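Local coordinates for RILP-like protein 2 (PDB 4KP3), which takes part in neuronal morphogenesis, supporting the formation and maintenance of dendritic spines, and in protein transport, including transport away from primary cilia, at residues E[32-38]-E[71-76]. Numbering follows the deposited sequence.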
# COMPACT_ATOMS: atom_id res chain seq x y z
N LEU E 32 15.20 9.95 1.75
CA LEU E 32 15.08 8.67 1.07
C LEU E 32 15.98 8.66 -0.15
O LEU E 32 16.13 9.68 -0.83
CB LEU E 32 13.63 8.41 0.64
CG LEU E 32 12.60 8.11 1.74
CD1 LEU E 32 11.20 8.17 1.14
CD2 LEU E 32 12.89 6.75 2.34
N THR E 33 16.60 7.52 -0.42
CA THR E 33 17.26 7.28 -1.70
C THR E 33 16.37 6.35 -2.52
O THR E 33 15.43 5.76 -1.98
CB THR E 33 18.61 6.59 -1.53
OG1 THR E 33 18.39 5.23 -1.12
CG2 THR E 33 19.45 7.31 -0.49
N THR E 34 16.66 6.20 -3.81
CA THR E 34 15.88 5.27 -4.63
C THR E 34 16.06 3.83 -4.13
O THR E 34 15.16 3.01 -4.27
CB THR E 34 16.21 5.38 -6.14
OG1 THR E 34 17.62 5.26 -6.34
CG2 THR E 34 15.74 6.72 -6.70
N ASP E 35 17.22 3.54 -3.55
CA ASP E 35 17.45 2.25 -2.90
C ASP E 35 16.48 2.00 -1.75
O ASP E 35 15.96 0.90 -1.60
CB ASP E 35 18.89 2.14 -2.39
CG ASP E 35 19.89 1.86 -3.50
OD1 ASP E 35 19.48 1.29 -4.54
OD2 ASP E 35 21.08 2.20 -3.34
N ASP E 36 16.24 3.03 -0.94
CA ASP E 36 15.30 2.94 0.17
C ASP E 36 13.89 2.62 -0.33
O ASP E 36 13.16 1.84 0.29
CB ASP E 36 15.27 4.23 0.98
CG ASP E 36 16.56 4.48 1.73
OD1 ASP E 36 17.27 3.50 2.05
OD2 ASP E 36 16.87 5.66 2.01
N VAL E 37 13.51 3.23 -1.45
CA VAL E 37 12.21 2.98 -2.05
C VAL E 37 12.11 1.53 -2.50
O VAL E 37 11.11 0.85 -2.24
CB VAL E 37 11.95 3.94 -3.23
CG1 VAL E 37 10.65 3.61 -3.94
CG2 VAL E 37 11.96 5.38 -2.76
N TYR E 38 13.16 1.05 -3.16
CA TYR E 38 13.24 -0.35 -3.59
C TYR E 38 13.11 -1.32 -2.41
O TYR E 38 12.46 -2.36 -2.52
CB TYR E 38 14.55 -0.60 -4.33
CG TYR E 38 14.75 0.28 -5.54
CD1 TYR E 38 13.66 0.82 -6.22
CD2 TYR E 38 16.02 0.60 -5.99
CE1 TYR E 38 13.84 1.63 -7.31
CE2 TYR E 38 16.21 1.41 -7.09
CZ TYR E 38 15.11 1.93 -7.75
OH TYR E 38 15.29 2.74 -8.85
N LEU E 71 6.62 7.59 -5.84
CA LEU E 71 7.58 7.85 -4.78
C LEU E 71 9.01 7.76 -5.32
O LEU E 71 9.82 8.64 -5.04
CB LEU E 71 7.38 6.86 -3.63
CG LEU E 71 8.23 7.10 -2.38
CD1 LEU E 71 7.86 8.41 -1.75
CD2 LEU E 71 8.05 5.97 -1.38
N GLU E 72 9.30 6.71 -6.08
CA GLU E 72 10.62 6.56 -6.70
C GLU E 72 10.98 7.78 -7.55
O GLU E 72 12.06 8.36 -7.38
CB GLU E 72 10.72 5.30 -7.57
CG GLU E 72 12.13 5.10 -8.15
CD GLU E 72 12.18 4.18 -9.37
OE1 GLU E 72 11.13 3.63 -9.76
OE2 GLU E 72 13.29 4.02 -9.94
N THR E 73 10.07 8.16 -8.44
CA THR E 73 10.30 9.30 -9.33
C THR E 73 10.63 10.59 -8.58
O THR E 73 11.65 11.22 -8.85
CB THR E 73 9.11 9.54 -10.28
OG1 THR E 73 8.88 8.36 -11.07
CG2 THR E 73 9.39 10.72 -11.20
N LEU E 74 9.78 10.96 -7.62
CA LEU E 74 10.00 12.18 -6.85
C LEU E 74 11.30 12.16 -6.05
O LEU E 74 11.98 13.17 -5.95
CB LEU E 74 8.81 12.47 -5.92
CG LEU E 74 7.52 12.90 -6.62
CD1 LEU E 74 6.47 13.31 -5.60
CD2 LEU E 74 7.80 14.04 -7.58
N VAL E 75 11.63 11.00 -5.49
CA VAL E 75 12.91 10.84 -4.81
C VAL E 75 14.07 11.00 -5.80
O VAL E 75 15.02 11.74 -5.55
CB VAL E 75 13.01 9.48 -4.07
CG1 VAL E 75 14.45 9.19 -3.63
CG2 VAL E 75 12.07 9.46 -2.87
N ASN E 76 13.96 10.32 -6.94
CA ASN E 76 15.00 10.36 -7.97
C ASN E 76 15.23 11.75 -8.56
O ASN E 76 16.36 12.23 -8.60
CB ASN E 76 14.68 9.37 -9.09
CG ASN E 76 15.81 9.26 -10.10
OD1 ASN E 76 16.98 9.14 -9.74
ND2 ASN E 76 15.46 9.30 -11.38
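The first turn of helix 34-49, in 32-38, packs against 71-76 in the N-terminal half of helix 55-100, nearly antiparallel (166°), with segment axes 9.3 Å apart and T34 and E72 carrying the nearest CA atoms. V75 packs against the start of the helix, its branched, compact side chain reaching two neighbours at once. Its CG1, anti to the backbone N, reaches the residues just before the helix, 3.3 Å from L32 O, while CG2 meets L32 CB at 4.0 Å and V37 CG2 at 4.1 Å. V37 likewise divides its branches: CG2 also touches L71 CG, and CG1 lies 4.0 Å from E72 CB, the two side chains crossing at about a right angle. T34 turns its methyl, CG2, to N76 CB at 3.7 Å. Along one border the extended chain of E72, long enough to reach across to the neighbouring helix, brings OE2 to the edge of the Y38 ring, in its plane, where Y38 OH donates a 2.6 Å hydrogen bond to E72 OE2. The hydroxyl meets this oxygen 51° out of the carboxylate plane, and ring and carboxylate planes stand 75° apart. T33 and D36 form a capping box, each side chain accepting from the other's backbone N, a role suited to short polar residues; D36 also makes a salt bridge with K27. Within the RH1 domain this joins the two long helices of a hairpin: L32, L71 and V75 also pack on helix 55-100 of a second subunit, whereas V37, Y38 and E72 meet a chain of another protein.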